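Local coordinates for protein probable thiol peroxidase (Chromobacterium violaceum, PDB 3KEB) that probably acts as a peroxidase of the thioredoxin-like redoxin family, reducing peroxides at the expense of thiols, at residues A[49-54]-A[84-89]; A[117-122]-A[134-139]; A[36-41]-A[92-97]. All coordinates share one frame; numbering follows the deposited sequence. Where two conformers were deposited one is given.

Contact 1: residues A[49-54]-A[84-89]; sequences TPKLIV and KLIVIT
Thr-49 meets Lys-84 where the two segments come together. Its CG2 lies 3.9 Å from Lys-84 CB, and the two side chains cross at a slant. Its OG1, anti to the backbone N (chi1 -177°), donates to Pro-50 O on an in-plane lone pair. Pro-50 O also takes the N-H of Lys-84, with Lys-84 N and Pro-50 O 3.1 Å apart, so two donors grip this carbonyl at the mouth of the ladder. Lys-51 lays its aliphatic chain across Ile-86, Lys-51 CD to Ile-86 CD1 3.8 Å. The chain then bends away, and NZ bonds to Thr-49 O and to Phe-46 O, which satisfies the amine of a buried lysine. Leu-52 continues the exchange that Pro-50 O began: its N donates to Lys-84 O at 2.8 Å, and its O accepts from Ile-86 N. This is a parallel ladder, with the strand axes 4.6 Å apart and 18° between their directions. Helix 67-77 links the two strands in the chain, which makes a beta-alpha-beta unit of the thioredoxin-like fold. Leu-52 and Leu-85 both reach Leu-77 of that helix. Leu-85 CD1 sits against Leu-52 O. On the other face, Ile-53 lies beside Ile-86 and points the same way. Its CG2 touches Ile-88 CD1 at 3.8 Å. Val-54 is held by its N on Ile-86 O and by its O, which accepts from Ile-88 N at 2.9 Å. Its CG2 meets Leu-85 CD1, 4.0 Å away.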
ATOM      1  N   THR A  49      17.158 -16.941  13.052  1.00 15.50           N
ATOM      2  CA  THR A  49      18.005 -16.491  11.975  1.00 14.51           C
ATOM      3  C   THR A  49      18.411 -15.052  12.150  1.00 13.39           C
ATOM      4  O   THR A  49      17.610 -14.222  12.620  1.00 13.82           O
ATOM      5  CB  THR A  49      17.339 -16.662  10.545  1.00 14.44           C
ATOM      6  OG1 THR A  49      18.283 -16.255   9.549  1.00 17.02           O
ATOM      7  CG2 THR A  49      16.079 -15.820  10.399  1.00 16.13           C
ATOM      8  N   PRO A  50      19.651 -14.736  11.788  1.00 12.94           N
ATOM      9  CA  PRO A  50      19.991 -13.337  11.711  1.00 13.61           C
ATOM     10  C   PRO A  50      19.261 -12.758  10.524  1.00 13.49           C
ATOM     11  O   PRO A  50      18.843 -13.496   9.643  1.00 12.89           O
ATOM     12  CB  PRO A  50      21.504 -13.319  11.492  1.00 14.17           C
ATOM     13  CG  PRO A  50      21.894 -14.722  11.149  1.00 15.79           C
ATOM     14  CD  PRO A  50      20.789 -15.630  11.485  1.00 13.89           C
ATOM     15  N   LYS A  51      19.098 -11.456  10.546  1.00 14.39           N
ATOM     16  CA  LYS A  51      18.390 -10.775   9.462  1.00 14.67           C
ATOM     17  C   LYS A  51      18.803  -9.410   9.166  1.00 13.78           C
ATOM     18  O   LYS A  51      19.397  -8.726   9.977  1.00 12.89           O
ATOM     19  CB  LYS A  51      16.917 -10.783   9.711  1.00 17.90           C
ATOM     20  CG  LYS A  51      16.477 -10.291  11.024  1.00 17.72           C
ATOM     21  CD  LYS A  51      15.580 -11.368  11.440  1.00 23.01           C
ATOM     22  CE  LYS A  51      15.129 -11.296  12.796  1.00 26.63           C
ATOM     23  NZ  LYS A  51      15.031 -12.776  13.338  1.00 23.04           N
ATOM     24  N   LEU A  52      18.497  -9.039   7.937  1.00 13.03           N
ATOM     25  CA  LEU A  52      18.793  -7.728   7.381  1.00 12.90           C
ATOM     26  C   LEU A  52      17.413  -7.160   7.013  1.00 14.54           C
ATOM     27  O   LEU A  52      16.758  -7.633   6.074  1.00 14.36           O
ATOM     28  CB  LEU A  52      19.694  -7.875   6.141  1.00 13.47           C
ATOM     29  CG  LEU A  52      20.354  -6.581   5.702  1.00 13.54           C
ATOM     30  CD1 LEU A  52      21.263  -5.887   6.814  1.00 13.24           C
ATOM     31  CD2 LEU A  52      21.214  -6.830   4.444  1.00 14.69           C
ATOM     32  N   ILE A  53      16.935  -6.243   7.835  1.00 14.08           N
ATOM     33  CA  ILE A  53      15.648  -5.553   7.578  1.00 15.11           C
ATOM     34  C   ILE A  53      15.893  -4.282   6.753  1.00 14.43           C
ATOM     35  O   ILE A  53      16.817  -3.532   7.021  1.00 15.22           O
ATOM     36  CB  ILE A  53      14.934  -5.228   8.885  1.00 14.69           C
ATOM     37  CG1 ILE A  53      14.573  -6.521   9.634  1.00 16.94           C
ATOM     38  CG2 ILE A  53      13.686  -4.342   8.654  1.00 15.32           C
ATOM     39  CD1 ILE A  53      14.056  -6.285  10.942  1.00 18.00           C
ATOM     40  N   VAL A  54      15.123  -4.101   5.694  1.00 13.51           N
ATOM     41  CA  VAL A  54      15.239  -2.944   4.867  1.00 14.70           C
ATOM     42  C   VAL A  54      13.859  -2.402   4.634  1.00 14.94           C
ATOM     43  O   VAL A  54      12.965  -3.162   4.229  1.00 15.03           O
ATOM     44  CB  VAL A  54      15.871  -3.294   3.472  1.00 15.58           C
ATOM     45  CG1 VAL A  54      15.809  -2.149   2.550  1.00 18.13           C
ATOM     46  CG2 VAL A  54      17.375  -3.720   3.629  1.00 17.07           C
ATOM     47  N   LYS A  84      18.825 -13.396   6.573  1.00 11.84           N
ATOM     48  CA  LYS A  84      17.466 -13.328   6.014  1.00 12.43           C
ATOM     49  C   LYS A  84      17.114 -11.868   5.684  1.00 12.69           C
ATOM     50  O   LYS A  84      17.028 -11.019   6.599  1.00 11.45           O
ATOM     51  CB  LYS A  84      16.433 -13.921   6.991  1.00 10.53           C
ATOM     52  CG  LYS A  84      15.004 -13.824   6.577  1.00 12.43           C
ATOM     53  CD  LYS A  84      14.715 -14.649   5.299  1.00 14.88           C
ATOM     54  CE  LYS A  84      13.261 -14.582   4.817  1.00 18.69           C
ATOM     55  NZ  LYS A  84      13.097 -15.543   3.689  1.00 16.47           N
ATOM     56  N   LEU A  85      16.873 -11.608   4.412  1.00 11.85           N
ATOM     57  CA  LEU A  85      16.498 -10.280   3.930  1.00 12.30           C
ATOM     58  C   LEU A  85      14.987 -10.128   4.083  1.00 12.54           C
ATOM     59  O   LEU A  85      14.193 -10.958   3.529  1.00 14.14           O
ATOM     60  CB  LEU A  85      16.899 -10.112   2.461  1.00 11.46           C
ATOM     61  CG  LEU A  85      16.571  -8.728   1.856  1.00 15.41           C
ATOM     62  CD1 LEU A  85      17.120  -7.584   2.745  1.00 15.10           C
ATOM     63  CD2 LEU A  85      17.053  -8.586   0.476  1.00 14.67           C
ATOM     64  N   ILE A  86      14.601  -9.132   4.881  1.00 13.49           N
ATOM     65  CA  ILE A  86      13.195  -8.795   5.169  1.00 12.59           C
ATOM     66  C   ILE A  86      12.943  -7.334   4.672  1.00 13.94           C
ATOM     67  O   ILE A  86      13.488  -6.367   5.229  1.00 14.55           O
ATOM     68  CB  ILE A  86      12.855  -8.880   6.668  1.00 12.07           C
ATOM     69  CG1 ILE A  86      13.135 -10.308   7.195  1.00 13.47           C
ATOM     70  CG2 ILE A  86      11.397  -8.521   6.887  1.00 11.60           C
ATOM     71  CD1 ILE A  86      13.087 -10.426   8.731  1.00 13.04           C
ATOM     72  N   VAL A  87      12.154  -7.213   3.607  1.00 13.88           N
ATOM     73  CA  VAL A  87      11.826  -5.928   3.002  1.00 13.23           C
ATOM     74  C   VAL A  87      10.452  -5.517   3.518  1.00 13.87           C
ATOM     75  O   VAL A  87       9.499  -6.305   3.469  1.00 13.14           O
ATOM     76  CB  VAL A  87      11.824  -6.016   1.472  1.00 13.85           C
ATOM     77  CG1 VAL A  87      11.269  -4.722   0.823  1.00 12.69           C
ATOM     78  CG2 VAL A  87      13.235  -6.328   0.947  1.00 15.51           C
ATOM     79  N   ILE A  88      10.343  -4.278   4.007  1.00 13.60           N
ATOM     80  CA  ILE A  88       9.114  -3.753   4.558  1.00 13.79           C
ATOM     81  C   ILE A  88       8.778  -2.465   3.811  1.00 14.51           C
ATOM     82  O   ILE A  88       9.656  -1.579   3.658  1.00 13.91           O
ATOM     83  CB  ILE A  88       9.195  -3.474   6.078  1.00 13.77           C
ATOM     84  CG1 ILE A  88       9.607  -4.774   6.808  1.00 15.27           C
ATOM     85  CG2 ILE A  88       7.840  -2.890   6.619  1.00 14.97           C
ATOM     86  CD1 ILE A  88       9.910  -4.621   8.299  1.00 12.19           C
ATOM     87  N   THR A  89       7.521  -2.360   3.354  1.00 12.70           N
ATOM     88  CA  THR A  89       7.072  -1.155   2.708  1.00 12.19           C
ATOM     89  C   THR A  89       5.597  -0.893   2.929  1.00 11.22           C
ATOM     90  O   THR A  89       4.871  -1.716   3.482  1.00 12.19           O
ATOM     91  CB  THR A  89       7.302  -1.135   1.170  1.00 11.53           C
ATOM     92  OG1 THR A  89       6.299  -1.919   0.540  1.00 17.53           O
ATOM     93  CG2 THR A  89       8.676  -1.705   0.705  1.00 15.02           C
TER

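Contact 2: residues A[117-122]-A[134-139]; sequences RDFHKR and GYTSPA
A buried histidine, His-120, joins the short helix 119-122 to the loop that leads into strand 139-143. Its ring meets three successive loop residues, Gly-134, Tyr-135 and Thr-136. The methyl CG2 of Thr-136 sits over one face of the ring as a CH-pi contact, 3.5 Å from the centroid and offset toward the rim. The two side chains cross at about a right angle. The ring nitrogen NE2 reaches Gly-134 O at 3.0 Å, but the N-H angle of 130° makes this bond weak. Tyr-135 O lies at the ring edge, 3.5 Å from His-120 CD2. Across the ring, ND1 makes another weak bond, to Arg-117 O of its own segment. With CG anti to the carbonyl carbon (chi1 -59°), the ring is directed at the loop, and the two weak bonds, if both form, would tend to hold its rotation. Phe-119 adds a looser touch, its CE2 4.4 Å from Thr-136 CG2, which lies near the plane of that ring. Tyr-135 starts away from the helix, and its OH bonds to Ser-94 OG of the second subunit. Thr-136 also packs on Thr-55 of strand 51-55, while Phe-119 stacks with Tyr-123, which follows the helix.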
ATOM      1  N   ARG A 117      -0.146   0.629  10.384  1.00 31.47           N
ATOM      2  CA  ARG A 117       0.835   1.602   9.938  1.00 31.57           C
ATOM      3  C   ARG A 117       1.699   2.160  11.103  1.00 31.20           C
ATOM      4  O   ARG A 117       2.714   2.774  10.842  1.00 31.72           O
ATOM      5  CB  ARG A 117       0.142   2.726   9.179  1.00 32.74           C
ATOM      6  CG  ARG A 117      -0.728   2.257   7.955  1.00 33.87           C
ATOM      7  CD  ARG A 117       0.101   1.792   6.708  1.00 36.74           C
ATOM      8  NE  ARG A 117      -0.732   1.827   5.492  1.00 38.21           N
ATOM      9  CZ  ARG A 117      -0.557   1.104   4.377  1.00 37.12           C
ATOM     10  NH1 ARG A 117      -1.385   1.284   3.351  1.00 30.75           N
ATOM     11  NH2 ARG A 117       0.451   0.228   4.267  1.00 38.87           N
ATOM     12  N   ASP A 118       1.291   1.949  12.372  1.00 29.34           N
ATOM     13  CA  ASP A 118       2.100   2.332  13.552  1.00 27.10           C
ATOM     14  C   ASP A 118       3.517   1.648  13.662  1.00 23.67           C
ATOM     15  O   ASP A 118       4.395   2.051  14.470  1.00 21.55           O
ATOM     16  CB  ASP A 118       1.320   2.011  14.790  1.00 29.32           C
ATOM     17  CG  ASP A 118       1.433   0.578  15.145  1.00 33.80           C
ATOM     18  OD1 ASP A 118       1.087  -0.284  14.293  1.00 41.56           O
ATOM     19  OD2 ASP A 118       1.915   0.317  16.271  1.00 44.78           O
ATOM     20  N   PHE A 119       3.750   0.644  12.837  1.00 19.19           N
ATOM     21  CA  PHE A 119       5.094   0.175  12.574  1.00 17.44           C
ATOM     22  C   PHE A 119       6.014   1.380  12.284  1.00 16.75           C
ATOM     23  O   PHE A 119       7.120   1.468  12.808  1.00 16.91           O
ATOM     24  CB  PHE A 119       5.102  -0.697  11.316  1.00 17.37           C
ATOM     25  CG  PHE A 119       6.469  -1.000  10.822  1.00 16.97           C
ATOM     26  CD1 PHE A 119       7.211  -2.031  11.391  1.00 20.04           C
ATOM     27  CD2 PHE A 119       7.043  -0.247   9.830  1.00 17.03           C
ATOM     28  CE1 PHE A 119       8.475  -2.283  10.970  1.00 18.74           C
ATOM     29  CE2 PHE A 119       8.294  -0.486   9.430  1.00 17.52           C
ATOM     30  CZ  PHE A 119       9.028  -1.529  10.000  1.00 20.80           C
ATOM     31  N   HIS A 120       5.565   2.288  11.424  1.00 14.29           N
ATOM     32  CA  HIS A 120       6.435   3.399  11.003  1.00 15.44           C
ATOM     33  C   HIS A 120       6.994   4.209  12.184  1.00 15.51           C
ATOM     34  O   HIS A 120       8.172   4.461  12.266  1.00 15.84           O
ATOM     35  CB  HIS A 120       5.714   4.377  10.070  1.00 17.05           C
ATOM     36  CG  HIS A 120       5.165   3.813   8.793  1.00 15.86           C
ATOM     37  ND1 HIS A 120       4.422   2.657   8.701  1.00 19.28           N
ATOM     38  CD2 HIS A 120       5.134   4.366   7.551  1.00 18.35           C
ATOM     39  CE1 HIS A 120       4.067   2.466   7.438  1.00 18.36           C
ATOM     40  NE2 HIS A 120       4.463   3.510   6.734  1.00 19.20           N
ATOM     41  N   LYS A 121       6.160   4.620  13.127  1.00 16.48           N
ATOM     42  CA  LYS A 121       6.691   5.418  14.191  1.00 17.37           C
ATOM     43  C   LYS A 121       7.585   4.567  15.085  1.00 17.03           C
ATOM     44  O   LYS A 121       8.646   5.021  15.525  1.00 16.22           O
ATOM     45  CB  LYS A 121       5.564   6.061  14.979  1.00 19.25           C
ATOM     46  CG  LYS A 121       6.071   7.051  16.018  1.00 22.85           C
ATOM     47  CD  LYS A 121       5.040   8.187  16.247  1.00 28.18           C
ATOM     48  CE  LYS A 121       5.587   9.208  17.243  1.00 31.02           C
ATOM     49  NZ  LYS A 121       4.532  10.180  17.691  1.00 32.58           N
ATOM     50  N   ARG A 122       7.180   3.313  15.326  1.00 16.44           N
ATOM     51  CA  ARG A 122       7.872   2.415  16.234  0.60 16.91           C
ATOM     52  C   ARG A 122       9.279   2.076  15.740  1.00 15.93           C
ATOM     53  O   ARG A 122      10.122   1.727  16.536  1.00 15.22           O
ATOM     54  CB  ARG A 122       7.045   1.106  16.465  0.60 17.75           C
ATOM     55  CG  ARG A 122       5.756   1.290  17.366  0.60 21.59           C
ATOM     56  CD  ARG A 122       4.788   0.027  17.502  0.60 22.43           C
ATOM     57  NE  ARG A 122       5.453  -1.251  17.761  0.60 22.60           N
ATOM     58  CZ  ARG A 122       6.040  -1.614  18.906  0.60 24.31           C
ATOM     59  NH1 ARG A 122       6.043  -0.815  19.974  0.60 26.37           N
ATOM     60  NH2 ARG A 122       6.608  -2.802  18.992  0.60 23.72           N
ATOM     61  N   GLY A 134       2.998   9.146   4.506  1.00 14.50           N
ATOM     62  CA  GLY A 134       2.605   7.736   4.664  1.00 15.10           C
ATOM     63  C   GLY A 134       3.639   6.693   4.305  1.00 15.20           C
ATOM     64  O   GLY A 134       3.433   5.474   4.643  1.00 15.03           O
ATOM     65  N   TYR A 135       4.742   7.072   3.620  1.00 12.53           N
ATOM     66  CA  TYR A 135       5.711   6.089   3.281  1.00 13.07           C
ATOM     67  C   TYR A 135       6.626   5.726   4.443  1.00 12.69           C
ATOM     68  O   TYR A 135       6.834   6.529   5.363  1.00 14.47           O
ATOM     69  CB  TYR A 135       6.597   6.539   2.074  1.00 12.48           C
ATOM     70  CG  TYR A 135       5.955   6.451   0.704  1.00 11.63           C
ATOM     71  CD1 TYR A 135       5.018   7.385   0.278  1.00 10.72           C
ATOM     72  CD2 TYR A 135       6.380   5.493  -0.219  1.00 12.22           C
ATOM     73  CE1 TYR A 135       4.503   7.317  -1.011  1.00  6.76           C
ATOM     74  CE2 TYR A 135       5.848   5.412  -1.477  1.00 13.64           C
ATOM     75  CZ  TYR A 135       4.911   6.328  -1.868  1.00 11.91           C
ATOM     76  OH  TYR A 135       4.425   6.235  -3.119  1.00  9.22           O
ATOM     77  N   THR A 136       7.278   4.569   4.343  1.00 13.29           N
ATOM     78  CA  THR A 136       8.393   4.254   5.257  1.00 12.44           C
ATOM     79  C   THR A 136       9.699   4.806   4.638  1.00 13.36           C
ATOM     80  O   THR A 136      10.093   4.439   3.514  1.00 13.87           O
ATOM     81  CB  THR A 136       8.565   2.768   5.512  1.00 14.01           C
ATOM     82  OG1 THR A 136       8.875   2.169   4.197  1.00  8.59           O
ATOM     83  CG2 THR A 136       7.313   2.124   6.002  1.00 12.38           C
ATOM     84  N   SER A 137      10.395   5.653   5.389  1.00 12.09           N
ATOM     85  CA  SER A 137      11.658   6.199   4.968  1.00 13.57           C
ATOM     86  C   SER A 137      12.694   5.051   4.799  1.00 13.72           C
ATOM     87  O   SER A 137      12.667   4.083   5.555  1.00 15.48           O
ATOM     88  CB  SER A 137      12.125   7.276   5.960  1.00 13.72           C
ATOM     89  OG  SER A 137      12.993   8.146   5.296  1.00 13.20           O
ATOM     90  N   PRO A 138      13.557   5.124   3.812  1.00 13.71           N
ATOM     91  CA  PRO A 138      14.461   4.005   3.577  1.00 13.92           C
ATOM     92  C   PRO A 138      15.564   3.837   4.664  1.00 12.94           C
ATOM     93  O   PRO A 138      16.165   4.817   5.109  1.00 13.61           O
ATOM     94  CB  PRO A 138      15.071   4.322   2.212  1.00 15.15           C
ATOM     95  CG  PRO A 138      14.924   5.772   2.099  1.00 15.43           C
ATOM     96  CD  PRO A 138      13.578   6.044   2.670  1.00 13.52           C
ATOM     97  N   ALA A 139      15.720   2.598   5.136  1.00 12.22           N
ATOM     98  CA  ALA A 139      16.592   2.268   6.261  1.00 12.03           C
ATOM     99  C   ALA A 139      17.017   0.809   6.206  1.00 13.41           C
ATOM    100  O   ALA A 139      16.464  -0.030   5.446  1.00 13.20           O
ATOM    101  CB  ALA A 139      15.907   2.620   7.613  1.00 12.32           C
TER

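Contact 3: residues A[36-41]-A[92-97]; sequences DQKHDA and SPSSLA
Asp-36 packs tightly against the first turn of helix 93-103, and Lys-38 makes the looser outer part of the contact. On the tight side Asp-36 CB rests where Leu-96 joins Ala-97, 3.7 Å from Leu-96 CB and 3.5 Å from Ala-97 N. Ala-97 CB comes within 3.4 Å of Asp-36 O. CG of Asp-36 takes the position between the backbone N and the carbonyl carbon (chi1 64°). The carboxylate runs on past Ala-97 to a salt bridge between OD2 and Arg-100, further along the helix. On the loose side Lys-38 crosses Pro-93 at about a right angle, with Lys-38 CG 4.1 Å from Pro-93 CB. Its chain is extended until a bend at chi4. NZ forms a salt bridge with Glu-61 of the second subunit, and the same carboxylate oxygen accepts from Ser-94 OG. Ser-92 caps the helix start; its OG accepts from Ser-95 N at 3.0 Å. Residues 36-39 form the turn between strands 32-35 and 40-42, at one margin of the sheet, and 40-41 begin the second strand. Helix 93-103 follows strand 84-89, and its Pro-93 and Leu-96 lean on Ser-112 of strand 109-112.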
ATOM      1  N   ASP A  36       3.399 -10.910   1.446  1.00 13.94           N
ATOM      2  CA  ASP A  36       2.835 -10.851   0.116  1.00 13.96           C
ATOM      3  C   ASP A  36       1.773 -11.884  -0.225  1.00 14.74           C
ATOM      4  O   ASP A  36       1.003 -11.684  -1.190  1.00 16.52           O
ATOM      5  CB  ASP A  36       3.925 -10.802  -0.953  1.00 13.41           C
ATOM      6  CG  ASP A  36       4.798 -12.067  -1.003  1.00 17.64           C
ATOM      7  OD1 ASP A  36       5.384 -12.451   0.014  1.00 18.81           O
ATOM      8  OD2 ASP A  36       4.866 -12.707  -2.076  1.00 24.99           O
ATOM      9  N   GLN A  37       1.683 -12.961   0.538  1.00 14.79           N
ATOM     10  CA  GLN A  37       0.572 -13.913   0.405  1.00 16.25           C
ATOM     11  C   GLN A  37      -0.520 -13.683   1.419  1.00 15.37           C
ATOM     12  O   GLN A  37      -1.340 -14.560   1.643  1.00 14.46           O
ATOM     13  CB  GLN A  37       1.096 -15.332   0.560  1.00 18.40           C
ATOM     14  CG  GLN A  37       2.185 -15.672  -0.507  1.00 25.18           C
ATOM     15  CD  GLN A  37       2.859 -17.014  -0.239  1.00 32.51           C
ATOM     16  OE1 GLN A  37       3.894 -17.080   0.446  1.00 37.78           O
ATOM     17  NE2 GLN A  37       2.251 -18.095  -0.735  1.00 36.02           N
ATOM     18  N   LYS A  38      -0.518 -12.504   2.034  1.00 13.24           N
ATOM     19  CA  LYS A  38      -1.584 -12.074   2.966  1.00 14.24           C
ATOM     20  C   LYS A  38      -1.575 -12.740   4.359  1.00 15.49           C
ATOM     21  O   LYS A  38      -2.493 -12.513   5.178  1.00 17.34           O
ATOM     22  CB  LYS A  38      -2.971 -12.120   2.301  1.00 13.06           C
ATOM     23  CG  LYS A  38      -3.042 -11.317   0.996  1.00 12.62           C
ATOM     24  CD  LYS A  38      -4.460 -11.303   0.500  1.00 13.47           C
ATOM     25  CE  LYS A  38      -4.721 -10.593  -0.823  1.00 11.64           C
ATOM     26  NZ  LYS A  38      -3.991 -11.247  -2.004  1.00 14.28           N
ATOM     27  N   HIS A  39      -0.485 -13.434   4.647  1.00 17.23           N
ATOM     28  CA  HIS A  39      -0.225 -14.057   5.982  1.00 17.79           C
ATOM     29  C   HIS A  39       0.327 -13.088   6.989  1.00 17.04           C
ATOM     30  O   HIS A  39       1.165 -12.239   6.652  1.00 16.64           O
ATOM     31  CB  HIS A  39       0.749 -15.221   5.835  1.00 18.20           C
ATOM     32  CG  HIS A  39       0.226 -16.308   4.964  1.00 21.06           C
ATOM     33  ND1 HIS A  39       0.931 -16.811   3.898  1.00 27.35           N
ATOM     34  CD2 HIS A  39      -0.959 -16.965   4.981  1.00 25.24           C
ATOM     35  CE1 HIS A  39       0.198 -17.729   3.285  1.00 26.04           C
ATOM     36  NE2 HIS A  39      -0.957 -17.835   3.922  1.00 25.89           N
ATOM     37  N   ASP A  40      -0.133 -13.218   8.230  1.00 17.52           N
ATOM     38  CA  ASP A  40       0.430 -12.444   9.338  1.00 19.28           C
ATOM     39  C   ASP A  40       1.937 -12.704   9.449  1.00 19.16           C
ATOM     40  O   ASP A  40       2.395 -13.819   9.226  1.00 18.78           O
ATOM     41  CB  ASP A  40      -0.294 -12.769  10.643  1.00 19.42           C
ATOM     42  CG  ASP A  40      -1.705 -12.220  10.660  1.00 24.22           C
ATOM     43  OD1 ASP A  40      -2.025 -11.318   9.853  1.00 29.81           O
ATOM     44  OD2 ASP A  40      -2.513 -12.664  11.478  1.00 25.28           O
ATOM     45  N   ALA A  41       2.706 -11.662   9.740  1.00 19.48           N
ATOM     46  CA  ALA A  41       4.173 -11.780   9.861  1.00 19.59           C
ATOM     47  C   ALA A  41       4.576 -11.041  11.138  1.00 20.35           C
ATOM     48  O   ALA A  41       4.243  -9.869  11.314  1.00 21.03           O
ATOM     49  CB  ALA A  41       4.879 -11.144   8.687  1.00 19.32           C
ATOM     50  N   SER A  92       0.777  -2.531  -0.929  1.00 10.88           N
ATOM     51  CA  SER A  92      -0.210  -3.542  -0.593  1.00 10.81           C
ATOM     52  C   SER A  92       0.429  -4.950  -0.712  1.00  9.93           C
ATOM     53  O   SER A  92       1.329  -5.158  -1.543  1.00  9.77           O
ATOM     54  CB  SER A  92      -1.408  -3.486  -1.514  1.00 11.37           C
ATOM     55  OG  SER A  92      -1.010  -3.789  -2.843  1.00 11.51           O
ATOM     56  N   PRO A  93      -0.101  -5.930   0.050  1.00  9.46           N
ATOM     57  CA  PRO A  93       0.319  -7.288  -0.219  1.00  9.80           C
ATOM     58  C   PRO A  93       0.166  -7.689  -1.687  1.00  8.88           C
ATOM     59  O   PRO A  93       1.033  -8.380  -2.229  1.00 10.37           O
ATOM     60  CB  PRO A  93      -0.577  -8.108   0.682  1.00  9.68           C
ATOM     61  CG  PRO A  93      -0.888  -7.216   1.847  1.00 10.07           C
ATOM     62  CD  PRO A  93      -0.976  -5.822   1.228  1.00  9.97           C
ATOM     63  N   SER A  94      -0.916  -7.289  -2.330  1.00  8.84           N
ATOM     64  CA  SER A  94      -1.135  -7.630  -3.750  1.00  9.63           C
ATOM     65  C   SER A  94       0.013  -7.126  -4.648  1.00  9.53           C
ATOM     66  O   SER A  94       0.444  -7.833  -5.592  1.00 10.21           O
ATOM     67  CB  SER A  94      -2.478  -7.055  -4.241  1.00  9.01           C
ATOM     68  OG  SER A  94      -3.512  -7.402  -3.290  1.00 11.32           O
ATOM     69  N   SER A  95       0.420  -5.875  -4.443  1.00  8.83           N
ATOM     70  CA  SER A  95       1.551  -5.317  -5.204  1.00  9.16           C
ATOM     71  C   SER A  95       2.881  -5.992  -4.883  1.00 10.14           C
ATOM     72  O   SER A  95       3.697  -6.167  -5.773  1.00 11.21           O
ATOM     73  CB  SER A  95       1.697  -3.808  -4.978  1.00  9.51           C
ATOM     74  OG  SER A  95       0.506  -3.161  -5.378  1.00  9.35           O
ATOM     75  N   LEU A  96       3.090  -6.374  -3.625  1.00 10.38           N
ATOM     76  CA  LEU A  96       4.314  -7.110  -3.226  1.00 10.23           C
ATOM     77  C   LEU A  96       4.329  -8.484  -3.953  1.00 11.59           C
ATOM     78  O   LEU A  96       5.355  -8.911  -4.488  1.00 11.01           O
ATOM     79  CB  LEU A  96       4.381  -7.239  -1.705  1.00 10.88           C
ATOM     80  CG  LEU A  96       4.594  -5.938  -0.931  1.00 10.93           C
ATOM     81  CD1 LEU A  96       4.463  -6.144   0.616  1.00 11.62           C
ATOM     82  CD2 LEU A  96       5.934  -5.311  -1.307  1.00 10.93           C
ATOM     83  N   ALA A  97       3.181  -9.157  -4.004  1.00 12.24           N
ATOM     84  CA  ALA A  97       3.064 -10.420  -4.715  1.00 11.25           C
ATOM     85  C   ALA A  97       3.350 -10.265  -6.200  1.00 12.18           C
ATOM     86  O   ALA A  97       4.064 -11.106  -6.808  1.00 11.92           O
ATOM     87  CB  ALA A  97       1.716 -11.064  -4.444  1.00 11.75           C
TER

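Contact 1 is the central one, its centre about 6 Å from the centre of the chain. Contact 3 has its centre about 16 Å from it; it too is largely buried, next to the second subunit. Contact 1 is a backbone ladder with mostly aliphatic side chains on both faces. Contact 2 relies on one aromatic ring and weak bonds. Contact 3 has van der Waals packing between its segments and sends its charges to partners beyond them. Strand 84-89 connects all three: Ile-88 CD1 touches Phe-119 CZ at 3.6 Å, and Thr-89 OG1 lies 3.9 Å from Leu-96 CD2. Contacts 2 and 3 do not touch within the chain, yet both reach the second subunit, through Tyr-135 and Ser-94.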